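Local coordinates for protein putative zinc protease (Bordetella pertussis, PDB 3IH6) that is a putative M16-family zinc metallopeptidase, represented here by a fragment that largely matches the family's inactive domain and probably lacks peptidase activity of its own, at residues E[123-126]-E[127-131]; E[131-134]-E[135-138]; E[152-155]-E[156-159]. All coordinates share one frame; numbering follows the deposited sequence.

Contact 1: residues E[123-126]-E[127-131]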
loop_
_atom_site.group_PDB
_atom_site.type_symbol
_atom_site.label_atom_id
_atom_site.label_comp_id
_atom_site.label_asym_id
_atom_site.label_seq_id
_atom_site.Cartn_x
_atom_site.Cartn_y
_atom_site.Cartn_z
ATOM N N ARG E 123 -14.713 -16.746 -13.706
ATOM C CA ARG E 123 -13.517 -15.879 -13.706
ATOM C C ARG E 123 -13.810 -14.478 -13.077
ATOM O O ARG E 123 -13.094 -14.002 -12.180
ATOM C CB ARG E 123 -12.907 -15.752 -15.108
ATOM C CG ARG E 123 -11.917 -14.582 -15.221
ATOM C CD ARG E 123 -11.114 -14.522 -16.531
ATOM N NE ARG E 123 -11.928 -14.373 -17.734
ATOM C CZ ARG E 123 -12.386 -13.222 -18.266
ATOM N NH1 ARG E 123 -12.179 -12.039 -17.687
ATOM N NH2 ARG E 123 -13.089 -13.262 -19.396
ATOM N N ALA E 124 -14.907 -13.856 -13.516
ATOM C CA ALA E 124 -15.298 -12.547 -13.011
ATOM C C ALA E 124 -15.740 -12.597 -11.548
ATOM O O ALA E 124 -15.410 -11.673 -10.762
ATOM C CB ALA E 124 -16.376 -11.982 -13.861
ATOM N N ARG E 125 -16.418 -13.694 -11.174
ATOM C CA ARG E 125 -16.854 -13.886 -9.780
ATOM C C ARG E 125 -15.670 -14.032 -8.849
ATOM O O ARG E 125 -15.629 -13.408 -7.784
ATOM C CB ARG E 125 -17.793 -15.106 -9.619
ATOM C CG ARG E 125 -18.710 -14.979 -8.394
ATOM C CD ARG E 125 -19.180 -16.298 -7.735
ATOM N NE ARG E 125 -19.547 -17.358 -8.680
ATOM C CZ ARG E 125 -20.740 -17.494 -9.249
ATOM N NH1 ARG E 125 -20.946 -18.500 -10.085
ATOM N NH2 ARG E 125 -21.736 -16.660 -8.981
ATOM N N SER E 126 -14.706 -14.875 -9.221
ATOM C CA SER E 126 -13.521 -15.056 -8.351
ATOM C C SER E 126 -12.774 -13.735 -8.093
ATOM O O SER E 126 -12.433 -13.409 -6.940
ATOM C CB SER E 126 -12.573 -16.134 -8.880
ATOM O OG SER E 126 -11.565 -16.417 -7.903
ATOM N N LYS E 127 -12.546 -12.971 -9.163
ATOM C CA LYS E 127 -11.887 -11.668 -9.066
ATOM C C LYS E 127 -12.624 -10.723 -8.108
ATOM O O LYS E 127 -12.012 -10.081 -7.220
ATOM C CB LYS E 127 -11.782 -11.030 -10.454
ATOM C CG LYS E 127 -11.210 -9.615 -10.430
ATOM C CD LYS E 127 -11.144 -9.021 -11.847
ATOM C CE LYS E 127 -9.907 -8.141 -11.975
ATOM N NZ LYS E 127 -10.197 -6.727 -11.642
ATOM N N TRP E 128 -13.939 -10.650 -8.290
ATOM C CA TRP E 128 -14.830 -9.765 -7.514
ATOM C C TRP E 128 -14.768 -10.118 -6.042
ATOM O O TRP E 128 -14.614 -9.216 -5.198
ATOM C CB TRP E 128 -16.287 -9.873 -8.016
ATOM C CG TRP E 128 -17.138 -8.697 -7.564
ATOM C CD1 TRP E 128 -17.496 -7.627 -8.311
ATOM C CD2 TRP E 128 -17.689 -8.471 -6.252
ATOM N NE1 TRP E 128 -18.239 -6.759 -7.566
ATOM C CE2 TRP E 128 -18.374 -7.249 -6.297
ATOM C CE3 TRP E 128 -17.691 -9.211 -5.051
ATOM C CZ2 TRP E 128 -19.068 -6.724 -5.201
ATOM C CZ3 TRP E 128 -18.363 -8.674 -3.941
ATOM C CH2 TRP E 128 -19.042 -7.441 -4.031
ATOM N N LEU E 129 -14.861 -11.418 -5.730
ATOM C CA LEU E 129 -14.914 -11.870 -4.324
ATOM C C LEU E 129 -13.594 -11.721 -3.589
ATOM O O LEU E 129 -13.599 -11.388 -2.413
ATOM C CB LEU E 129 -15.468 -13.302 -4.181
ATOM C CG LEU E 129 -16.932 -13.437 -4.602
ATOM C CD1 LEU E 129 -17.347 -14.886 -4.594
ATOM C CD2 LEU E 129 -17.891 -12.583 -3.755
ATOM N N THR E 130 -12.483 -11.949 -4.287
ATOM C CA THR E 130 -11.116 -11.700 -3.800
ATOM C C THR E 130 -10.916 -10.242 -3.393
ATOM O O THR E 130 -10.317 -9.952 -2.366
ATOM C CB THR E 130 -10.074 -12.056 -4.928
ATOM O OG1 THR E 130 -10.283 -13.405 -5.353
ATOM C CG2 THR E 130 -8.646 -11.892 -4.479
ATOM N N ALA E 131 -11.388 -9.328 -4.246
ATOM C CA ALA E 131 -11.292 -7.874 -3.969
ATOM C C ALA E 131 -12.098 -7.573 -2.719
ATOM O O ALA E 131 -11.601 -6.888 -1.827
ATOM C CB ALA E 131 -11.792 -7.052 -5.141
#

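Contact 2: residues E[131-134]-E[135-138]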
loop_
_atom_site.group_PDB
_atom_site.type_symbol
_atom_site.label_atom_id
_atom_site.label_comp_id
_atom_site.label_asym_id
_atom_site.label_seq_id
_atom_site.Cartn_x
_atom_site.Cartn_y
_atom_site.Cartn_z
ATOM N N ALA E 131 -11.388 -9.328 -4.246
ATOM C CA ALA E 131 -11.292 -7.874 -3.969
ATOM C C ALA E 131 -12.098 -7.573 -2.719
ATOM O O ALA E 131 -11.601 -6.888 -1.827
ATOM C CB ALA E 131 -11.792 -7.052 -5.141
ATOM N N TRP E 132 -13.288 -8.174 -2.629
ATOM C CA TRP E 132 -14.188 -8.008 -1.491
ATOM C C TRP E 132 -13.576 -8.476 -0.158
ATOM O O TRP E 132 -13.705 -7.783 0.840
ATOM C CB TRP E 132 -15.560 -8.682 -1.716
ATOM C CG TRP E 132 -16.578 -8.241 -0.653
ATOM C CD1 TRP E 132 -17.475 -7.189 -0.739
ATOM C CD2 TRP E 132 -16.746 -8.791 0.663
ATOM N NE1 TRP E 132 -18.195 -7.080 0.419
ATOM C CE2 TRP E 132 -17.759 -8.043 1.302
ATOM C CE3 TRP E 132 -16.148 -9.850 1.359
ATOM C CZ2 TRP E 132 -18.194 -8.336 2.600
ATOM C CZ3 TRP E 132 -16.572 -10.125 2.654
ATOM C CH2 TRP E 132 -17.582 -9.362 3.259
ATOM N N GLN E 133 -12.918 -9.637 -0.166
ATOM C CA GLN E 133 -12.314 -10.221 1.027
ATOM C C GLN E 133 -11.135 -9.373 1.459
ATOM O O GLN E 133 -10.836 -9.275 2.640
ATOM C CB GLN E 133 -11.828 -11.656 0.763
ATOM C CG GLN E 133 -12.918 -12.756 0.635
ATOM C CD GLN E 133 -13.918 -12.801 1.822
ATOM O OE1 GLN E 133 -13.590 -12.431 2.958
ATOM N NE2 GLN E 133 -15.150 -13.270 1.540
ATOM N N GLN E 134 -10.460 -8.769 0.488
ATOM C CA GLN E 134 -9.319 -7.906 0.822
ATOM C C GLN E 134 -9.801 -6.635 1.486
ATOM O O GLN E 134 -9.169 -6.155 2.444
ATOM C CB GLN E 134 -8.435 -7.622 -0.401
ATOM C CG GLN E 134 -7.535 -8.792 -0.727
ATOM C CD GLN E 134 -6.935 -8.715 -2.117
ATOM O OE1 GLN E 134 -6.644 -7.638 -2.614
ATOM N NE2 GLN E 134 -6.740 -9.868 -2.746
ATOM N N THR E 135 -10.924 -6.103 0.999
ATOM C CA THR E 135 -11.557 -4.948 1.619
ATOM C C THR E 135 -12.008 -5.236 3.033
ATOM O O THR E 135 -11.671 -4.509 3.962
ATOM C CB THR E 135 -12.763 -4.472 0.815
ATOM O OG1 THR E 135 -12.284 -3.831 -0.363
ATOM C CG2 THR E 135 -13.584 -3.478 1.608
ATOM N N TYR E 136 -12.754 -6.325 3.181
ATOM C CA TYR E 136 -13.365 -6.710 4.454
ATOM C C TYR E 136 -12.350 -7.002 5.593
ATOM O O TYR E 136 -12.643 -6.756 6.795
ATOM C CB TYR E 136 -14.329 -7.881 4.172
ATOM C CG TYR E 136 -14.870 -8.568 5.397
ATOM C CD1 TYR E 136 -15.877 -7.975 6.163
ATOM C CD2 TYR E 136 -14.371 -9.817 5.794
ATOM C CE1 TYR E 136 -16.383 -8.616 7.297
ATOM C CE2 TYR E 136 -14.864 -10.457 6.919
ATOM C CZ TYR E 136 -15.872 -9.856 7.665
ATOM O OH TYR E 136 -16.355 -10.499 8.791
ATOM N N ALA E 137 -11.141 -7.469 5.239
ATOM C CA ALA E 137 -10.131 -7.817 6.246
ATOM C C ALA E 137 -9.430 -6.605 6.894
ATOM O O ALA E 137 -8.680 -6.751 7.862
ATOM C CB ALA E 137 -9.105 -8.793 5.664
ATOM N N ASP E 138 -9.701 -5.419 6.355
ATOM C CA ASP E 138 -9.128 -4.148 6.818
ATOM C C ASP E 138 -10.271 -3.246 7.329
ATOM O O ASP E 138 -11.148 -2.863 6.558
ATOM C CB ASP E 138 -8.379 -3.462 5.645
ATOM C CG ASP E 138 -7.519 -2.268 6.090
ATOM O OD1 ASP E 138 -7.844 -1.540 7.089
ATOM O OD2 ASP E 138 -6.497 -2.054 5.419
#

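Contact 3: residues E[152-155]-E[156-159]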
loop_
_atom_site.group_PDB
_atom_site.type_symbol
_atom_site.label_atom_id
_atom_site.label_comp_id
_atom_site.label_asym_id
_atom_site.label_seq_id
_atom_site.Cartn_x
_atom_site.Cartn_y
_atom_site.Cartn_z
ATOM N N SER E 152 -24.655 5.747 -1.417
ATOM C CA SER E 152 -25.468 5.079 -2.439
ATOM C C SER E 152 -26.898 4.824 -2.022
ATOM O O SER E 152 -27.728 4.573 -2.870
ATOM C CB SER E 152 -24.863 3.733 -2.793
ATOM O OG SER E 152 -23.830 3.938 -3.704
ATOM N N GLY E 153 -27.173 4.846 -0.720
ATOM C CA GLY E 153 -28.563 4.878 -0.227
ATOM C C GLY E 153 -28.961 3.720 0.670
ATOM O O GLY E 153 -30.089 3.665 1.142
ATOM N N ASP E 154 -28.023 2.818 0.936
ATOM C CA ASP E 154 -28.294 1.588 1.670
ATOM C C ASP E 154 -26.976 1.069 2.187
ATOM O O ASP E 154 -26.179 0.530 1.417
ATOM C CB ASP E 154 -28.882 0.554 0.722
ATOM C CG ASP E 154 -29.599 -0.591 1.431
ATOM O OD1 ASP E 154 -29.592 -0.694 2.671
ATOM O OD2 ASP E 154 -30.173 -1.428 0.702
ATOM N N TRP E 155 -26.741 1.212 3.486
ATOM C CA TRP E 155 -25.538 0.646 4.101
ATOM C C TRP E 155 -25.447 -0.866 3.873
ATOM O O TRP E 155 -24.360 -1.415 3.815
ATOM C CB TRP E 155 -25.516 0.925 5.599
ATOM C CG TRP E 155 -26.526 0.163 6.349
ATOM C CD1 TRP E 155 -27.787 0.581 6.660
ATOM C CD2 TRP E 155 -26.384 -1.158 6.912
ATOM N NE1 TRP E 155 -28.456 -0.405 7.373
ATOM C CE2 TRP E 155 -27.619 -1.477 7.544
ATOM C CE3 TRP E 155 -25.335 -2.102 6.949
ATOM C CZ2 TRP E 155 -27.830 -2.694 8.210
ATOM C CZ3 TRP E 155 -25.548 -3.317 7.602
ATOM C CH2 TRP E 155 -26.787 -3.598 8.234
ATOM N N ARG E 156 -26.607 -1.521 3.775
ATOM C CA ARG E 156 -26.676 -2.953 3.494
ATOM C C ARG E 156 -25.932 -3.387 2.226
ATOM O O ARG E 156 -25.382 -4.491 2.194
ATOM C CB ARG E 156 -28.127 -3.450 3.439
ATOM C CG ARG E 156 -28.883 -3.456 4.789
ATOM C CD ARG E 156 -30.378 -3.691 4.576
ATOM N NE ARG E 156 -30.728 -3.343 3.198
ATOM C CZ ARG E 156 -31.547 -4.036 2.416
ATOM N NH1 ARG E 156 -31.759 -3.629 1.160
ATOM N NH2 ARG E 156 -32.143 -5.131 2.884
ATOM N N LEU E 157 -25.890 -2.528 1.212
ATOM C CA LEU E 157 -25.205 -2.863 -0.045
ATOM C C LEU E 157 -23.783 -3.486 0.061
ATOM O O LEU E 157 -23.444 -4.430 -0.699
ATOM C CB LEU E 157 -25.243 -1.677 -1.033
ATOM C CG LEU E 157 -26.654 -1.280 -1.491
ATOM C CD1 LEU E 157 -26.614 0.044 -2.235
ATOM C CD2 LEU E 157 -27.212 -2.375 -2.380
ATOM N N PHE E 158 -22.942 -2.977 0.964
ATOM C CA PHE E 158 -21.600 -3.573 1.150
ATOM C C PHE E 158 -21.676 -5.084 1.291
ATOM O O PHE E 158 -20.918 -5.822 0.636
ATOM C CB PHE E 158 -20.840 -2.959 2.342
ATOM C CG PHE E 158 -19.487 -3.582 2.563
ATOM C CD1 PHE E 158 -18.507 -3.511 1.578
ATOM C CD2 PHE E 158 -19.212 -4.282 3.711
ATOM C CE1 PHE E 158 -17.275 -4.109 1.756
ATOM C CE2 PHE E 158 -17.963 -4.886 3.895
ATOM C CZ PHE E 158 -17.000 -4.794 2.909
ATOM N N PHE E 159 -22.637 -5.565 2.088
ATOM C CA PHE E 159 -22.814 -6.985 2.258
ATOM C C PHE E 159 -23.705 -7.633 1.224
ATOM O O PHE E 159 -23.470 -8.785 0.825
ATOM C CB PHE E 159 -23.332 -7.289 3.671
ATOM C CG PHE E 159 -22.387 -6.882 4.728
ATOM C CD1 PHE E 159 -21.256 -7.658 4.999
ATOM C CD2 PHE E 159 -22.577 -5.700 5.417
ATOM C CE1 PHE E 159 -20.362 -7.263 5.981
ATOM C CE2 PHE E 159 -21.689 -5.318 6.395
ATOM C CZ PHE E 159 -20.579 -6.107 6.667
#

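Contact 1: residues E[123-126]-E[127-131]
Thr130 and Ser126 meet where a side-chain hydroxyl folds back onto the helix backbone: Thr130 OG1 donates to Ser126 O over 2.7 Å. The torsion explains the reach, since OG1 lies anti to the carbonyl carbon and beside its own N (chi1 -55°), over the preceding turn. OG1 stands above the carbonyl plane, 39° out of it. Thr130 N also donates to Ser126 O, at 3.0 Å and from the opposite face of that plane, so one oxygen is gripped by two donors.

The remaining polar contacts are i to i+4 backbone bonds. Lys127 N reaches Arg123 O at 3.2 Å, and its N-H...O angle of 170° shows a nearly straight bond. Trp128 N pairs with Ala124 O, and Leu129 N with Arg125 O at 3.0 Å. These bonds place the residues in the middle of helix 118-136, one of the helices of this alpha+beta M16 domain, whose other layer is a five-stranded antiparallel sheet.

Apolar contact runs along one side of the helix. Leu129 CD1 lies 3.9 Å from Arg125 CD, the two side chains side by side and pointing the same way. Pro8 of the second subunit packs on both. Beyond this aliphatic part, the Arg125 guanidinium pairs with Glu122 and donates to the carbonyls of Val165 and Ala168. The Trp128 indole leads away from the preceding turn, packs against helix 157-167 and donates through NE1 to Asp45 of helix 39-52.

Contact 2: residues E[131-134]-E[135-138]
The Trp132 indole carries Tyr136 CB over one face, 3.8 Å from the centroid of the six-membered ring and 22° off its normal, a CH-pi contact. The phenol ring follows in a nearly parallel plane, tilted by 15°, but offset, with little ring-on-ring overlap and centroids 4.9 Å apart. Trp132 CH2 therefore sits over one face of the phenol, 3.5 Å from Tyr136 CG. At the indole edge, in its plane, lies Gln133 CD. The Gln133 amide stands almost perpendicular to the phenol, with OE1 3.9 Å from Tyr136 CD2. The indole also stacks with Phe158 and makes a cation-pi contact with Arg162; Tyr4 of the fourth subunit meets the phenol edge-to-face.

Both aromatic side chains leave the backbone with CG anti to N, which sends them off the same flank of helix 118-136, where they cross at a slant. Tyr136 N to Trp132 O, at 2.9 Å, is the helical bond spanning the same pair. Ala137 N to Gln133 O is less straight. Asp138 is the N-cap residue of helix 139-152.

The two side chains thus meet through carbon, while Tyr136 OH bonds to Gln90 of the fourth subunit and the indole N-H has its partner in helix 157-167.

Contact 3: residues E[152-155]-E[156-159]
Trp155 lays its indole across the start of the Arg156 side chain: Arg156 CG sits over one face, 3.8 Å from the centroid of the six-membered ring and 18° off the normal, a CH-pi contact. Trp155 CG takes the position between backbone N and carbonyl carbon (chi1 70°), which turns the ring over the following residue and brings Arg156 N to 3.1 Å from Trp155 CG.

Further out, the Arg156 guanidinium turns to Asp154 and is steeply inclined to the indole plane. It grips the carboxylate side-on: NE donates to Asp154 OD1 at 2.9 Å, and NH1 to Asp154 OD2 at 2.8 Å. Both oxygens use syn lone pairs, and the two groups are nearly coplanar, 16° apart. Asp154 OD1 also accepts from Arg156 N at 3.3 Å, met from above the carboxylate plane, so the same aspartate caps the turn leading into helix 157-167. Leu157 N closes that turn on Asp154 O, while Leu157 CG lies 3.6 Å from Asp154 CB. Just before Asp154, Gly153 adopts positive phi in a Schellman motif that ends the preceding helix.

Residues 153-156 connect helix 139-152 to helix 157-167, whose first turn includes 157-159. Trp155 and Leu157 pack back on helix 139-152, at Ile150 and Ala149, Phe159 touches Trp132 of helix 118-136, and strand residues Met86 and Leu26 of the fourth subunit lie against Trp155 and Phe159.

In the fold
Contacts 1 and 2 follow one another along helix 118-136, share Ala131 and have centres about 12 Å apart; Trp128 of the first meets the Trp132 ring of the second with planes about 15° apart. Contact 3 opens later in the chain but returns to contact 2: Trp132 NE1 lies 3.0 Å from Phe158 O, a probable hydrogen bond, and Thr135 CG2 packs 3.7 Å from Phe158 CE1. Contact 3 stays apart from contact 1, their nearest atoms about 5 Å from each other. Together the three join helix 118-136 to the 139-152/157-167 helical pair. No metal or ligand lies in the three contacts. By family, the fragment is probably an inactive M16 domain.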